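Local coordinates for protein extracellular invertase (Aspergillus kawachii, PDB 5XH8) that probably hydrolyses sucrose and related beta-fructofuranosides as a family 32 glycosidase, and has high fructosyl-transfer activity of the kind that yields fructooligosaccharides, at residues T249-S254 and F267-T272. Residues are numbered along the deposited sequence; the frame is centred on the assembly and turned at random.
Sequences TGNVFS and FTTIGT
Phe253 and Thr268 owe their contacts to different first torsions. With CG set between the backbone N and the carbonyl carbon (chi1 51°), the Phe253 ring lies back over the partner strand, one face carrying the carbonyl oxygen of Phe267 offset toward the rim. CE2 of Phe253 meets CB of Phe267 at 3.6 Å, whereas the edge of the ring takes CG2 of Thr269, 3.9 Å from CZ of Phe253. Thr268 instead holds OG1 opposite its own N (chi1 -180°), and from there it donates a hydrogen bond of 2.6 Å to the carbonyl oxygen of Asn251. Asn251 O also accepts from Thr269 N at 3.1 Å, the two donors arriving from opposite faces of the carbonyl plane.

The frame for these contacts is an antiparallel hairpin formed by strands 250-255 and 265-274, within one sheet of the family 32 beta-propeller. Asn251 pairs with Thr269, and Phe253 with Phe267, as hydrogen-bonded pairs; the amide N of Phe267 meets the carbonyl oxygen of Phe253 at 2.9 Å and almost straight (174° at the hydrogen). Val252 and Thr268 form the non-hydrogen-bonded pair between them, with side chains on the face opposite to those of Asn251, Phe253, Phe267 and Thr269. Next to the corner at Thr249, one water donates to Thr249 O (2.6 Å) and hydrogen-bonds to Thr269 OG1 (2.7 Å).

Beyond the hairpin, the Phe253 ring stacks with Phe342, and Gln206 NE2 is hydrogen-bonded to Thr268 OG1, giving that hydroxyl a second partner. Glycerol lies near the side chain of Thr249, whose backbone N is hydrogen-bonded to Asp171. The Phe253 face thus combines ring packing with a water-linked polar patch, while behind it the buried Asn251 carbonyl oxygen receives two donors, one from the backbone and one from a threonine hydroxyl.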
loop_
_atom_site.group_PDB
_atom_site.type_symbol
_atom_site.label_atom_id
_atom_site.label_comp_id
_atom_site.label_asym_id
_atom_site.label_seq_id
_atom_site.Cartn_x
_atom_site.Cartn_y
_atom_site.Cartn_z
ATOM N N THR A 249 10.760 -4.604 -17.923
ATOM C CA THR A 249 12.208 -4.421 -17.695
ATOM C C THR A 249 12.851 -3.253 -18.455
ATOM O O THR A 249 13.962 -3.373 -19.007
ATOM C CB THR A 249 12.993 -5.729 -17.962
ATOM O OG1 THR A 249 12.952 -6.056 -19.354
ATOM C CG2 THR A 249 12.394 -6.866 -17.153
ATOM N N GLY A 250 12.136 -2.129 -18.466
ATOM C CA GLY A 250 12.632 -0.893 -19.057
ATOM C C GLY A 250 13.919 -0.462 -18.384
ATOM O O GLY A 250 13.929 -0.280 -17.184
ATOM N N ASN A 251 15.014 -0.393 -19.151
ATOM C CA ASN A 251 16.252 0.252 -18.715
ATOM C C ASN A 251 16.379 1.574 -19.487
ATOM O O ASN A 251 16.025 1.623 -20.651
ATOM C CB ASN A 251 17.470 -0.562 -19.116
ATOM C CG ASN A 251 17.546 -1.928 -18.461
ATOM O OD1 ASN A 251 16.555 -2.571 -18.094
ATOM N ND2 ASN A 251 18.728 -2.382 -18.371
ATOM N N VAL A 252 16.990 2.586 -18.872
ATOM C CA VAL A 252 17.264 3.880 -19.512
ATOM C C VAL A 252 18.721 4.251 -19.230
ATOM O O VAL A 252 19.223 4.112 -18.099
ATOM C CB VAL A 252 16.328 4.992 -18.985
ATOM C CG1 VAL A 252 16.605 6.320 -19.682
ATOM C CG2 VAL A 252 14.881 4.606 -19.214
ATOM N N PHE A 253 19.408 4.687 -20.283
ATOM C CA PHE A 253 20.843 4.988 -20.222
ATOM C C PHE A 253 21.211 5.852 -21.422
ATOM O O PHE A 253 20.380 6.130 -22.299
ATOM C CB PHE A 253 21.675 3.688 -20.207
ATOM C CG PHE A 253 21.308 2.731 -21.302
ATOM C CD1 PHE A 253 20.198 1.891 -21.178
ATOM C CD2 PHE A 253 22.048 2.694 -22.487
ATOM C CE1 PHE A 253 19.841 1.031 -22.204
ATOM C CE2 PHE A 253 21.700 1.824 -23.506
ATOM C CZ PHE A 253 20.601 0.992 -23.371
ATOM N N SER A 254 22.446 6.316 -21.434
ATOM C CA SER A 254 22.880 7.241 -22.446
ATOM C C SER A 254 24.313 6.906 -22.852
ATOM O O SER A 254 25.165 6.597 -22.008
ATOM C CB SER A 254 22.715 8.706 -21.952
ATOM O OG SER A 254 23.449 8.948 -20.756
ATOM N N PHE A 267 19.027 6.026 -24.818
ATOM C CA PHE A 267 18.487 4.746 -25.290
ATOM C C PHE A 267 17.700 4.084 -24.159
ATOM O O PHE A 267 17.961 4.351 -22.978
ATOM C CB PHE A 267 19.629 3.805 -25.657
ATOM C CG PHE A 267 20.367 4.164 -26.924
ATOM C CD1 PHE A 267 21.377 5.129 -26.916
ATOM C CD2 PHE A 267 20.108 3.481 -28.108
ATOM C CE1 PHE A 267 22.092 5.427 -28.081
ATOM C CE2 PHE A 267 20.815 3.777 -29.277
ATOM C CZ PHE A 267 21.801 4.754 -29.260
ATOM N N THR A 268 16.770 3.209 -24.524
ATOM C CA THR A 268 16.120 2.321 -23.559
ATOM C C THR A 268 16.145 0.897 -24.113
ATOM O O THR A 268 16.107 0.716 -25.343
ATOM C CB THR A 268 14.672 2.769 -23.242
ATOM O OG1 THR A 268 14.061 1.879 -22.285
ATOM C CG2 THR A 268 13.811 2.842 -24.512
ATOM N N THR A 269 16.257 -0.095 -23.231
ATOM C CA THR A 269 15.930 -1.491 -23.594
ATOM C C THR A 269 14.644 -1.913 -22.877
ATOM O O THR A 269 14.405 -1.511 -21.730
ATOM C CB THR A 269 17.081 -2.485 -23.356
ATOM O OG1 THR A 269 17.428 -2.556 -21.966
ATOM C CG2 THR A 269 18.326 -2.069 -24.152
ATOM N N ILE A 270 13.807 -2.683 -23.577
ATOM C CA ILE A 270 12.528 -3.142 -23.032
ATOM C C ILE A 270 12.217 -4.510 -23.542
ATOM O O ILE A 270 12.609 -4.852 -24.647
ATOM C CB ILE A 270 11.328 -2.270 -23.457
ATOM C CG1 ILE A 270 11.410 -1.902 -24.947
ATOM C CG2 ILE A 270 11.284 -1.016 -22.621
ATOM C CD1 ILE A 270 10.077 -1.500 -25.506
ATOM N N GLY A 271 11.499 -5.274 -22.728
ATOM C CA GLY A 271 10.786 -6.449 -23.188
ATOM C C GLY A 271 9.394 -5.999 -23.600
ATOM O O GLY A 271 8.788 -5.158 -22.938
ATOM N N THR A 272 8.874 -6.554 -24.688
ATOM C CA THR A 272 7.470 -6.338 -25.029
ATOM C C THR A 272 6.739 -7.669 -25.048
ATOM O O THR A 272 7.263 -8.672 -25.544
ATOM C CB THR A 272 7.286 -5.574 -26.378
ATOM O OG1 THR A 272 7.485 -6.441 -27.494
ATOM C CG2 THR A 272 8.224 -4.433 -26.460
HETATM O O HOH W 1 15.623 -4.216 -20.875
#